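Local coordinates for putative cytoplasmic protein (Salmonella enterica subsp. enterica serovar Typhimurium, PDB 4J32) that probably hydrolyses peptidoglycan as a papain-like NlpC/P60 amidase effector of type VI secretion, and is bound here by its immunity protein Tai4, at residues R27-S32 with G37-G42; N94-Y99 with G138-W143; Y63-T68 with D98-T103. One frame throughout, in Å; residues are numbered along the deposited sequence. Where two conformers were deposited one is given.

Contact 1 (R27-S32 with G37-G42); sequences RKVNHS and GSIIGG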
ATOM      1  N   ARG A  27     -32.271  10.775  12.117  1.00 20.99           N
ATOM      2  CA  ARG A  27     -32.562   9.356  12.126  1.00 22.77           C
ATOM      3  C   ARG A  27     -32.641   8.750  10.724  1.00 23.25           C
ATOM      4  O   ARG A  27     -32.192   7.617  10.518  1.00 23.98           O
ATOM      5  CB  ARG A  27     -33.858   9.085  12.905  1.00 24.36           C
ATOM      6  CG  ARG A  27     -34.179   7.609  13.088  1.00 25.71           C
ATOM      7  CD  ARG A  27     -35.487   7.412  13.838  1.00 27.81           C
ATOM      8  NE  ARG A  27     -35.408   7.869  15.216  1.00 27.41           N
ATOM      9  CZ  ARG A  27     -36.121   8.876  15.718  1.00 27.05           C
ATOM     10  NH1 ARG A  27     -36.997   9.530  14.951  1.00 25.87           N
ATOM     11  NH2 ARG A  27     -35.996   9.186  16.995  1.00 25.62           N
ATOM     12  N   LYS A  28     -33.177   9.502   9.757  1.00 22.78           N
ATOM     13  CA  LYS A  28     -33.340   8.985   8.386  1.00 24.05           C
ATOM     14  C   LYS A  28     -31.997   8.614   7.761  1.00 23.14           C
ATOM     15  O   LYS A  28     -31.940   7.788   6.852  1.00 23.62           O
ATOM     16  CB  LYS A  28     -34.043   9.992   7.470  1.00 24.07           C
ATOM     17  CG  LYS A  28     -35.378  10.576   8.002  1.00 27.55           C
ATOM     18  CD  LYS A  28     -36.344   9.559   8.592  1.00 29.90           C
ATOM     19  CE  LYS A  28     -37.018   8.694   7.549  1.00 31.88           C
ATOM     20  NZ  LYS A  28     -38.102   7.858   8.197  1.00 32.28           N
ATOM     21  N   VAL A  29     -30.938   9.254   8.242  1.00 22.20           N
ATOM     22  CA  VAL A  29     -29.589   9.004   7.716  1.00 21.42           C
ATOM     23  C   VAL A  29     -28.617   8.434   8.749  1.00 21.33           C
ATOM     24  O   VAL A  29     -27.405   8.438   8.518  1.00 20.86           O
ATOM     25  CB  VAL A  29     -28.996  10.281   7.017  1.00 20.03           C
ATOM     26  CG1 VAL A  29     -29.782  10.606   5.744  1.00 20.85           C
ATOM     27  CG2 VAL A  29     -28.969  11.500   7.981  1.00 19.77           C
ATOM     28  N   ASN A  30     -29.141   7.955   9.881  1.00 22.20           N
ATOM     29  CA  ASN A  30     -28.316   7.354  10.923  1.00 22.54           C
ATOM     30  C   ASN A  30     -28.006   5.891  10.589  1.00 23.45           C
ATOM     31  O   ASN A  30     -28.339   4.950  11.327  1.00 25.16           O
ATOM     32  CB  ASN A  30     -28.947   7.540  12.321  1.00 23.30           C
ATOM     33  CG  ASN A  30     -27.986   7.180  13.437  1.00 26.36           C
ATOM     34  OD1 ASN A  30     -26.779   7.422  13.331  1.00 25.80           O
ATOM     35  ND2 ASN A  30     -28.507   6.553  14.491  1.00 27.68           N
ATOM     36  N   HIS A  31     -27.387   5.708   9.428  1.00 22.44           N
ATOM     37  CA  HIS A  31     -27.061   4.383   8.913  1.00 23.09           C
ATOM     38  C   HIS A  31     -25.632   4.381   8.405  1.00 22.46           C
ATOM     39  O   HIS A  31     -24.945   5.403   8.503  1.00 22.78           O
ATOM     40  CB  HIS A  31     -28.020   4.009   7.776  1.00 23.87           C
ATOM     41  CG  HIS A  31     -29.451   4.053   8.194  1.00 24.98           C
ATOM     42  ND1 HIS A  31     -30.016   3.072   8.979  1.00 26.74           N
ATOM     43  CD2 HIS A  31     -30.408   4.992   8.008  1.00 26.71           C
ATOM     44  CE1 HIS A  31     -31.281   3.380   9.219  1.00 30.50           C
ATOM     45  NE2 HIS A  31     -31.541   4.544   8.646  1.00 28.74           N
ATOM     46  N   SER A  32     -25.193   3.230   7.878  1.00 23.99           N
ATOM     47  CA  SER A  32     -23.854   3.120   7.279  1.00 24.11           C
ATOM     48  C   SER A  32     -23.693   4.178   6.193  1.00 22.51           C
ATOM     49  O   SER A  32     -24.674   4.578   5.571  1.00 22.41           O
ATOM     50  CB  SER A  32     -23.615   1.725   6.699  1.00 24.97           C
ATOM     51  OG  SER A  32     -24.353   1.506   5.495  1.00 26.44           O
ATOM     52  N   GLY A  37     -25.566   7.014   1.226  1.00 23.70           N
ATOM     53  CA  GLY A  37     -25.418   7.257  -0.212  1.00 24.83           C
ATOM     54  C   GLY A  37     -26.660   6.842  -0.982  1.00 26.04           C
ATOM     55  O   GLY A  37     -27.106   7.568  -1.861  1.00 26.66           O
ATOM     56  N   SER A  38     -27.232   5.683  -0.640  1.00 26.85           N
ATOM     57  CA  SER A  38     -28.434   5.189  -1.305  1.00 28.14           C
ATOM     58  C   SER A  38     -29.624   6.099  -1.044  1.00 27.57           C
ATOM     59  O   SER A  38     -30.440   6.351  -1.936  1.00 28.14           O
ATOM     60  CB  SER A  38     -28.791   3.780  -0.836  1.00 29.51           C
ATOM     61  OG  SER A  38     -27.815   2.849  -1.248  1.00 34.36           O
ATOM     62  N   ILE A  39     -29.716   6.567   0.194  1.00 25.64           N
ATOM     63  CA  ILE A  39     -30.811   7.398   0.657  1.00 25.60           C
ATOM     64  C   ILE A  39     -30.795   8.765  -0.027  1.00 25.56           C
ATOM     65  O   ILE A  39     -31.850   9.250  -0.486  1.00 26.86           O
ATOM     66  CB  ILE A  39     -30.762   7.534   2.209  1.00 24.63           C
ATOM     67  CG1 ILE A  39     -31.121   6.181   2.861  1.00 26.28           C
ATOM     68  CG2 ILE A  39     -31.688   8.673   2.731  1.00 24.51           C
ATOM     69  CD1 ILE A  39     -30.689   6.112   4.339  1.00 25.70           C
ATOM     70  N   ILE A  40     -29.612   9.366  -0.119  1.00 24.57           N
ATOM     71  CA  ILE A  40     -29.484  10.745  -0.593  1.00 24.33           C
ATOM     72  C   ILE A  40     -29.336  10.783  -2.121  1.00 25.19           C
ATOM     73  O   ILE A  40     -29.911  11.661  -2.785  1.00 26.30           O
ATOM     74  CB  ILE A  40     -28.344  11.518   0.143  1.00 23.25           C
ATOM     75  CG1 ILE A  40     -28.641  11.608   1.647  1.00 22.53           C
ATOM     76  CG2 ILE A  40     -28.135  12.936  -0.466  1.00 22.68           C
ATOM     77  CD1 ILE A  40     -27.497  12.187   2.491  1.00 21.66           C
ATOM     78  N   GLY A  41     -28.591   9.821  -2.669  1.00 24.60           N
ATOM     79  CA  GLY A  41     -28.449   9.682  -4.116  1.00 25.27           C
ATOM     80  C   GLY A  41     -27.716  10.862  -4.725  1.00 24.46           C
ATOM     81  O   GLY A  41     -27.019  11.593  -4.025  1.00 22.58           O
ATOM     82  N   GLY A  42     -27.891  11.055  -6.033  1.00 25.66           N
ATOM     83  CA  GLY A  42     -27.191  12.120  -6.748  1.00 26.26           C
ATOM     84  C   GLY A  42     -25.682  12.009  -6.606  1.00 25.23           C
ATOM     85  O   GLY A  42     -25.129  10.895  -6.542  1.00 24.49           O
TER

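Contact 2 (N94-Y99 with G138-W143); sequences NDMIDY and GHVTLW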
ATOM      1  N   ASN A  94     -14.379  19.599   9.133  1.00 20.64           N
ATOM      2  CA  ASN A  94     -13.876  20.933   9.431  0.80 22.22           C
ATOM      3  C   ASN A  94     -14.779  22.001   8.784  1.00 21.62           C
ATOM      4  O   ASN A  94     -15.013  23.071   9.358  1.00 21.79           O
ATOM      5  CB  ASN A  94     -12.417  21.080   8.976  0.80 24.12           C
ATOM      6  CG  ASN A  94     -11.405  20.601  10.032  0.80 28.17           C
ATOM      7  OD1 ASN A  94     -11.750  20.413  11.212  0.80 31.76           O
ATOM      8  ND2 ASN A  94     -10.127  20.446   9.620  0.80 34.17           N
ATOM      9  N   ASP A  95     -15.255  21.700   7.572  1.00 20.40           N
ATOM     10  CA  ASP A  95     -16.129  22.620   6.833  1.00 20.70           C
ATOM     11  C   ASP A  95     -17.490  22.735   7.499  1.00 19.76           C
ATOM     12  O   ASP A  95     -18.023  23.834   7.627  1.00 20.56           O
ATOM     13  CB  ASP A  95     -16.311  22.192   5.364  1.00 20.24           C
ATOM     14  CG  ASP A  95     -15.140  22.597   4.487  1.00 21.31           C
ATOM     15  OD1 ASP A  95     -14.230  23.341   4.959  1.00 21.83           O
ATOM     16  OD2 ASP A  95     -15.127  22.179   3.311  1.00 22.54           O
ATOM     17  N   MET A  96     -18.026  21.620   7.968  1.00 18.21           N
ATOM     18  CA  MET A  96     -19.332  21.643   8.625  0.50 17.82           C
ATOM     19  C   MET A  96     -19.250  22.450   9.904  1.00 18.53           C
ATOM     20  O   MET A  96     -20.144  23.267  10.196  1.00 18.49           O
ATOM     21  CB  MET A  96     -19.853  20.232   8.926  0.50 17.05           C
ATOM     22  CG  MET A  96     -21.167  20.230   9.752  0.50 15.78           C
ATOM     23  SD  MET A  96     -22.534  21.218   9.070  0.50 14.50           S
ATOM     24  CE  MET A  96     -22.884  20.416   7.504  0.50 16.03           C
ATOM     25  N   ILE A  97     -18.170  22.250  10.655  1.00 18.62           N
ATOM     26  CA  ILE A  97     -17.943  23.032  11.877  1.00 19.49           C
ATOM     27  C   ILE A  97     -17.904  24.532  11.564  1.00 20.41           C
ATOM     28  O   ILE A  97     -18.597  25.335  12.229  1.00 21.23           O
ATOM     29  CB  ILE A  97     -16.660  22.569  12.614  1.00 19.96           C
ATOM     30  CG1 ILE A  97     -16.882  21.152  13.150  1.00 19.94           C
ATOM     31  CG2 ILE A  97     -16.357  23.525  13.798  1.00 19.55           C
ATOM     32  CD1 ILE A  97     -15.619  20.479  13.742  1.00 22.17           C
ATOM     33  N   ASP A  98     -17.130  24.912  10.553  1.00 20.00           N
ATOM     34  CA  ASP A  98     -16.987  26.324  10.196  0.50 21.98           C
ATOM     35  C   ASP A  98     -18.302  26.897   9.681  1.00 21.82           C
ATOM     36  O   ASP A  98     -18.649  28.048   9.982  1.00 21.82           O
ATOM     37  CB  ASP A  98     -15.885  26.514   9.161  0.50 23.23           C
ATOM     38  CG  ASP A  98     -14.497  26.380   9.752  0.50 24.53           C
ATOM     39  OD1 ASP A  98     -14.294  26.688  10.955  0.50 28.52           O
ATOM     40  OD2 ASP A  98     -13.594  25.972   8.998  0.50 26.95           O
ATOM     41  N   TYR A  99     -19.039  26.080   8.916  1.00 20.61           N
ATOM     42  CA  TYR A  99     -20.355  26.477   8.391  1.00 21.10           C
ATOM     43  C   TYR A  99     -21.301  26.859   9.525  1.00 21.89           C
ATOM     44  O   TYR A  99     -21.946  27.926   9.498  1.00 21.73           O
ATOM     45  CB  TYR A  99     -20.981  25.351   7.535  1.00 20.29           C
ATOM     46  CG  TYR A  99     -22.369  25.711   7.011  1.00 20.78           C
ATOM     47  CD1 TYR A  99     -22.531  26.371   5.782  1.00 22.65           C
ATOM     48  CD2 TYR A  99     -23.523  25.416   7.762  1.00 21.06           C
ATOM     49  CE1 TYR A  99     -23.834  26.712   5.299  1.00 22.72           C
ATOM     50  CE2 TYR A  99     -24.810  25.767   7.298  1.00 21.23           C
ATOM     51  CZ  TYR A  99     -24.952  26.397   6.069  1.00 22.23           C
ATOM     52  OH  TYR A  99     -26.211  26.734   5.644  1.00 24.95           O
ATOM     53  N   GLY A 138     -12.399  16.451  14.933  1.00 21.99           N
ATOM     54  CA  GLY A 138     -13.577  16.547  15.780  1.00 21.44           C
ATOM     55  C   GLY A 138     -14.780  15.892  15.165  1.00 20.38           C
ATOM     56  O   GLY A 138     -14.652  15.127  14.204  1.00 19.75           O
ATOM     57  N   HIS A 139     -15.946  16.194  15.734  1.00 19.37           N
ATOM     58  CA  HIS A 139     -17.193  15.538  15.339  1.00 19.14           C
ATOM     59  C   HIS A 139     -18.310  16.563  15.523  1.00 18.67           C
ATOM     60  O   HIS A 139     -18.188  17.469  16.363  1.00 19.35           O
ATOM     61  CB  HIS A 139     -17.460  14.312  16.227  1.00 19.88           C
ATOM     62  CG  HIS A 139     -18.429  13.340  15.626  1.00 22.17           C
ATOM     63  ND1 HIS A 139     -18.130  12.578  14.516  1.00 23.99           N
ATOM     64  CD2 HIS A 139     -19.698  13.015  15.977  1.00 20.91           C
ATOM     65  CE1 HIS A 139     -19.171  11.820  14.211  1.00 23.37           C
ATOM     66  NE2 HIS A 139     -20.139  12.074  15.080  1.00 23.21           N
ATOM     67  N   VAL A 140     -19.355  16.432  14.715  1.00 18.25           N
ATOM     68  CA  VAL A 140     -20.546  17.295  14.784  0.50 17.91           C
ATOM     69  C   VAL A 140     -21.751  16.374  14.748  1.00 18.39           C
ATOM     70  O   VAL A 140     -21.845  15.509  13.862  1.00 18.50           O
ATOM     71  CB  VAL A 140     -20.722  18.220  13.544  0.50 17.66           C
ATOM     72  CG1 VAL A 140     -21.747  19.347  13.849  0.50 14.94           C
ATOM     73  CG2 VAL A 140     -19.415  18.781  13.045  0.50 18.51           C
ATOM     74  N   THR A 141     -22.666  16.544  15.701  1.00 18.56           N
ATOM     75  CA  THR A 141     -23.862  15.688  15.755  1.00 18.87           C
ATOM     76  C   THR A 141     -24.999  16.397  16.520  1.00 18.84           C
ATOM     77  O   THR A 141     -24.866  17.570  16.868  1.00 18.66           O
ATOM     78  CB  THR A 141     -23.544  14.275  16.344  1.00 20.39           C
ATOM     79  OG1 THR A 141     -24.643  13.376  16.106  1.00 21.17           O
ATOM     80  CG2 THR A 141     -23.219  14.343  17.806  1.00 20.62           C
ATOM     81  N   LEU A 142     -26.108  15.694  16.746  1.00 18.78           N
ATOM     82  CA  LEU A 142     -27.172  16.229  17.588  1.00 18.45           C
ATOM     83  C   LEU A 142     -27.088  15.609  18.967  1.00 19.02           C
ATOM     84  O   LEU A 142     -26.546  14.511  19.143  1.00 19.23           O
ATOM     85  CB  LEU A 142     -28.560  15.952  16.981  1.00 18.81           C
ATOM     86  CG  LEU A 142     -28.777  16.497  15.564  1.00 17.57           C
ATOM     87  CD1 LEU A 142     -30.184  16.158  15.163  1.00 17.17           C
ATOM     88  CD2 LEU A 142     -28.572  18.002  15.517  1.00 18.19           C
ATOM     89  N   TRP A 143     -27.618  16.339  19.938  1.00 18.67           N
ATOM     90  CA  TRP A 143     -27.561  15.975  21.342  1.00 20.41           C
ATOM     91  C   TRP A 143     -28.924  16.286  21.936  1.00 21.00           C
ATOM     92  O   TRP A 143     -29.438  17.409  21.775  1.00 20.70           O
ATOM     93  CB  TRP A 143     -26.431  16.794  22.016  1.00 19.80           C
ATOM     94  CG  TRP A 143     -26.417  16.763  23.512  1.00 21.57           C
ATOM     95  CD1 TRP A 143     -26.899  17.731  24.360  1.00 21.89           C
ATOM     96  CD2 TRP A 143     -25.898  15.721  24.349  1.00 21.83           C
ATOM     97  NE1 TRP A 143     -26.694  17.352  25.676  1.00 23.11           N
ATOM     98  CE2 TRP A 143     -26.081  16.128  25.692  1.00 24.50           C
ATOM     99  CE3 TRP A 143     -25.269  14.494  24.092  1.00 23.91           C
ATOM    100  CZ2 TRP A 143     -25.678  15.339  26.776  1.00 25.15           C
ATOM    101  CZ3 TRP A 143     -24.870  13.712  25.170  1.00 25.33           C
ATOM    102  CH2 TRP A 143     -25.072  14.144  26.493  1.00 26.90           C
TER

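Contact 3 (Y63-T68 with D98-T103); sequences YVLNAT and DYLTHT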
ATOM      1  N   TYR A  63     -27.839  16.866   5.706  1.00 18.89           N
ATOM      2  CA  TYR A  63     -29.200  16.367   5.530  1.00 19.78           C
ATOM      3  C   TYR A  63     -30.162  17.040   6.530  1.00 19.99           C
ATOM      4  O   TYR A  63     -31.231  17.511   6.139  1.00 20.91           O
ATOM      5  CB  TYR A  63     -29.217  14.840   5.672  1.00 19.77           C
ATOM      6  CG  TYR A  63     -30.578  14.203   5.444  1.00 20.57           C
ATOM      7  CD1 TYR A  63     -30.948  13.753   4.175  1.00 24.04           C
ATOM      8  CD2 TYR A  63     -31.472  14.018   6.508  1.00 20.72           C
ATOM      9  CE1 TYR A  63     -32.186  13.145   3.967  1.00 25.60           C
ATOM     10  CE2 TYR A  63     -32.726  13.413   6.311  1.00 23.66           C
ATOM     11  CZ  TYR A  63     -33.072  12.987   5.042  1.00 25.06           C
ATOM     12  OH  TYR A  63     -34.288  12.371   4.807  1.00 26.47           O
ATOM     13  N   VAL A  64     -29.776  17.096   7.804  1.00 19.22           N
ATOM     14  CA  VAL A  64     -30.578  17.775   8.839  1.00 18.52           C
ATOM     15  C   VAL A  64     -30.918  19.213   8.433  1.00 19.71           C
ATOM     16  O   VAL A  64     -32.081  19.638   8.479  1.00 19.52           O
ATOM     17  CB  VAL A  64     -29.832  17.759  10.211  1.00 18.57           C
ATOM     18  CG1 VAL A  64     -30.481  18.750  11.233  1.00 20.30           C
ATOM     19  CG2 VAL A  64     -29.753  16.325  10.767  1.00 17.11           C
ATOM     20  N   LEU A  65     -29.903  19.970   8.044  1.00 19.55           N
ATOM     21  CA  LEU A  65     -30.128  21.375   7.669  1.00 20.64           C
ATOM     22  C   LEU A  65     -31.040  21.479   6.435  1.00 21.95           C
ATOM     23  O   LEU A  65     -32.000  22.272   6.402  1.00 23.42           O
ATOM     24  CB  LEU A  65     -28.787  22.070   7.414  1.00 19.97           C
ATOM     25  CG  LEU A  65     -27.879  22.138   8.663  1.00 19.35           C
ATOM     26  CD1 LEU A  65     -26.460  22.480   8.242  1.00 20.67           C
ATOM     27  CD2 LEU A  65     -28.418  23.162   9.665  1.00 21.29           C
ATOM     28  N   ASN A  66     -30.755  20.664   5.431  1.00 22.26           N
ATOM     29  CA  ASN A  66     -31.569  20.668   4.210  1.00 23.29           C
ATOM     30  C   ASN A  66     -32.996  20.273   4.489  1.00 24.82           C
ATOM     31  O   ASN A  66     -33.915  20.850   3.914  1.00 26.87           O
ATOM     32  CB  ASN A  66     -30.960  19.777   3.125  1.00 23.51           C
ATOM     33  CG  ASN A  66     -29.693  20.369   2.550  1.00 22.98           C
ATOM     34  OD1 ASN A  66     -29.566  21.584   2.449  1.00 23.86           O
ATOM     35  ND2 ASN A  66     -28.741  19.518   2.190  1.00 22.18           N
ATOM     36  N   ALA A  67     -33.190  19.341   5.418  1.00 24.40           N
ATOM     37  CA  ALA A  67     -34.528  18.786   5.685  1.00 26.29           C
ATOM     38  C   ALA A  67     -35.439  19.623   6.568  1.00 27.47           C
ATOM     39  O   ALA A  67     -36.672  19.458   6.528  1.00 29.46           O
ATOM     40  CB  ALA A  67     -34.411  17.366   6.231  1.00 25.66           C
ATOM     41  N   THR A  68     -34.850  20.530   7.346  1.00 25.79           N
ATOM     42  CA  THR A  68     -35.579  21.275   8.354  1.00 26.44           C
ATOM     43  C   THR A  68     -35.853  22.709   7.902  1.00 27.00           C
ATOM     44  O   THR A  68     -36.315  23.504   8.683  1.00 28.38           O
ATOM     45  CB  THR A  68     -34.827  21.287   9.691  1.00 25.20           C
ATOM     46  OG1 THR A  68     -33.493  21.797   9.494  1.00 22.64           O
ATOM     47  CG2 THR A  68     -34.773  19.880  10.285  1.00 25.70           C
ATOM     48  N   ASP A  98     -17.130  24.912  10.553  1.00 20.00           N
ATOM     49  CA  ASP A  98     -16.987  26.324  10.196  0.50 21.98           C
ATOM     50  C   ASP A  98     -18.302  26.897   9.681  1.00 21.82           C
ATOM     51  O   ASP A  98     -18.649  28.048   9.982  1.00 21.82           O
ATOM     52  CB  ASP A  98     -15.885  26.514   9.161  0.50 23.23           C
ATOM     53  CG  ASP A  98     -14.497  26.380   9.752  0.50 24.53           C
ATOM     54  OD1 ASP A  98     -14.294  26.688  10.955  0.50 28.52           O
ATOM     55  OD2 ASP A  98     -13.594  25.972   8.998  0.50 26.95           O
ATOM     56  N   TYR A  99     -19.039  26.080   8.916  1.00 20.61           N
ATOM     57  CA  TYR A  99     -20.355  26.477   8.391  1.00 21.10           C
ATOM     58  C   TYR A  99     -21.301  26.859   9.525  1.00 21.89           C
ATOM     59  O   TYR A  99     -21.946  27.926   9.498  1.00 21.73           O
ATOM     60  CB  TYR A  99     -20.981  25.351   7.535  1.00 20.29           C
ATOM     61  CG  TYR A  99     -22.369  25.711   7.011  1.00 20.78           C
ATOM     62  CD1 TYR A  99     -22.531  26.371   5.782  1.00 22.65           C
ATOM     63  CD2 TYR A  99     -23.523  25.416   7.762  1.00 21.06           C
ATOM     64  CE1 TYR A  99     -23.834  26.712   5.299  1.00 22.72           C
ATOM     65  CE2 TYR A  99     -24.810  25.767   7.298  1.00 21.23           C
ATOM     66  CZ  TYR A  99     -24.952  26.397   6.069  1.00 22.23           C
ATOM     67  OH  TYR A  99     -26.211  26.734   5.644  1.00 24.95           O
ATOM     68  N   LEU A 100     -21.378  25.994  10.533  1.00 21.58           N
ATOM     69  CA  LEU A 100     -22.249  26.264  11.685  1.00 21.66           C
ATOM     70  C   LEU A 100     -21.815  27.518  12.465  1.00 23.22           C
ATOM     71  O   LEU A 100     -22.658  28.313  12.846  1.00 23.41           O
ATOM     72  CB  LEU A 100     -22.341  25.033  12.597  1.00 21.30           C
ATOM     73  CG  LEU A 100     -22.981  23.807  11.915  1.00 21.33           C
ATOM     74  CD1 LEU A 100     -22.569  22.560  12.655  1.00 23.17           C
ATOM     75  CD2 LEU A 100     -24.486  23.925  11.816  1.00 22.42           C
ATOM     76  N   THR A 101     -20.509  27.705  12.634  1.00 23.90           N
ATOM     77  CA  THR A 101     -19.958  28.880  13.326  1.00 26.45           C
ATOM     78  C   THR A 101     -20.443  30.152  12.632  1.00 27.26           C
ATOM     79  O   THR A 101     -20.741  31.150  13.294  1.00 28.89           O
ATOM     80  CB  THR A 101     -18.409  28.831  13.354  1.00 26.76           C
ATOM     81  OG1 THR A 101     -17.982  27.635  14.033  1.00 28.29           O
ATOM     82  CG2 THR A 101     -17.838  30.041  14.065  1.00 29.93           C
ATOM     83  N   HIS A 102     -20.563  30.100  11.304  1.00 26.98           N
ATOM     84  CA  HIS A 102     -20.886  31.300  10.537  1.00 30.09           C
ATOM     85  C   HIS A 102     -22.369  31.495  10.248  1.00 30.63           C
ATOM     86  O   HIS A 102     -22.761  32.556   9.773  1.00 32.44           O
ATOM     87  CB  HIS A 102     -20.051  31.367   9.259  1.00 30.46           C
ATOM     88  CG  HIS A 102     -18.622  31.722   9.514  1.00 33.77           C
ATOM     89  ND1 HIS A 102     -17.649  30.774   9.738  1.00 34.78           N
ATOM     90  CD2 HIS A 102     -18.013  32.923   9.635  1.00 37.49           C
ATOM     91  CE1 HIS A 102     -16.492  31.376   9.958  1.00 34.95           C
ATOM     92  NE2 HIS A 102     -16.688  32.680   9.907  1.00 38.90           N
ATOM     93  N   THR A 103     -23.189  30.494  10.555  1.00 29.59           N
ATOM     94  CA  THR A 103     -24.622  30.560  10.267  1.00 30.75           C
ATOM     95  C   THR A 103     -25.518  30.455  11.505  1.00 30.40           C
ATOM     96  O   THR A 103     -26.668  30.912  11.473  1.00 30.73           O
ATOM     97  CB  THR A 103     -25.065  29.459   9.238  1.00 30.24           C
ATOM     98  OG1 THR A 103     -24.883  28.167   9.823  1.00 30.45           O
ATOM     99  CG2 THR A 103     -24.239  29.539   7.953  1.00 30.51           C
TER

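Contact 1 (R27-S32 with G37-G42)
The turn from helix 19-28 into helix 33-40 is closed by I39 against K28, V29 and H31. I39 takes part in three of the four close pairs. Its CG1 sits beside its own backbone N (chi1 -70°) and the chain runs on extended. This carries CD1 across to the end of helix 19-28, where it lies 3.3 Å from K28 O. The same methyl is 3.8 Å from H31 CD2, and the two side chains cross at about a right angle. The H31 ring also turns an edge to K28 O, which lies in the ring plane. The other branch of I39 turns to V29: I39 CG2 is 4.1 Å from V29 CG1. I40 CD1 approaches V29 CG1 at 4.3 Å. The pairs with V29 are apolar; K28 meets I39 through its carbonyl oxygen. N30 centres an inverse gamma turn, and S32 OG caps the start of helix 33-40 by bonding D35 N. H31, S38 and I39 line a site for 2-ethoxyethanol, probably from the crystallisation liquor. R60 of helix 57-67 bonds V29 O and H31 O. Y63, about one turn further on, packs on K28, V29 and I40, while the backbone of I40 bonds that of A84.

Contact 2 (N94-Y99 with G138-W143)
V140 of strand 138-143 packs against M96 and I97 of helix 93-103, in the core of the papain-like fold where a helix covers the sheet. Their alpha carbons come nearest at I97 and V140, 6.9 Å apart.

The direct contacts are all apolar, and one methyl makes both. V140 CG1 is anti to the backbone N (chi1 -165°), which leaves CG2 beside that N and facing the helix. CG2 of V140 lies 3.5 Å from I97 CG1, and the two side chains meet obliquely. V140 CG2 also lies 4.0 Å from M96 CG, here with the side chains at about a right angle. M96 and V140 are each modelled in two conformers. These distances hold for the one described, and the tightness of the I97 pair is doubtful. M96 sets out toward the strand and then bends at chi2 and chi3, which turns its sulfur end away. The extended I97 chain brings CD1 toward G138 without touching it: I97 CD1 is 4.9 Å from G138 CA.

The polar bonds are made elsewhere. Backbone pairs H139-V128 and T141-I126 join the strand to strand 124-131, where V140 also touches V127. H139 touches C57 and bonds D150 OD2 through NE2, consistent with the Cys-His-acid site of papain-like peptidases. Tai4 reaches both segments: E45 of one Tai4 chain accepts from N94 N, and S72 of another Tai4 chain packs on H139.

The contact is buried and apolar, so it rests on van der Waals packing without directional preference. H139 points to the other side of the strand, away from the helix.

Contact 3 (Y63-T68 with D98-T103)
Between 63-68 and 98-103 the alpha carbons come nearest at L65 of helix 57-67 and L100 of helix 93-103, 10.1 Å apart. This gap is bridged by side chains. L65 keeps CG beside its backbone N (chi1 -63°) and sends CD1 to the Y99 ring. L65 CD1 is 3.8 Å from Y99 CE2 and 4.2 Å from Y99 CD2, on an oblique approach. The two side chains slide past each other in opposite directions. L65 CD1 also comes within 4.3 Å of L100 CD2.

The pair belongs to the helical layer beside the four-stranded sheet: L100 also touches W171 of strand 164-172, and V64 touches A22 and F26 of helix 19-28. T103 belongs to a site that holds 2-ethoxyethanol, and the Y99 side chain lies near that molecule.

At the C-terminal end of segment 98-103, T103 settles over one face of Y99. T103 CG2 stands 3.7 Å above the ring plane, over its centre. T103 OG1 donates to Y99 O from above the carbonyl plane, a second tie between the two residues. Alongside, H102 ND1 donates to D98 O at 2.9 Å with an angle of 161°, and H102 N bonds the same oxygen from the opposite face of its plane. Just past helix 57-67, T68 OG1 donates back to V64 O at 2.8 Å.

In the fold
From the N terminus, contact 1 comes first and closes a short loop, the turn between helices 19-28 and 33-40. It ends before the others open. Contact 3 then closes the longer loop from helix 57-67, through the hairpin 80-90, to helix 93-103. Contact 2 opens on that last helix and runs on to strand 138-143. The loops of contacts 3 and 2 overlap at D98 and Y99, and neither encloses the other. Y63 of segment 63-68 links contacts 1 and 3. M96 touches L65, and V140 touches L100, so contacts 2 and 3 share one core. Together they tie the N-terminal helices, helix 57-67 and helix 93-103 to the sheet.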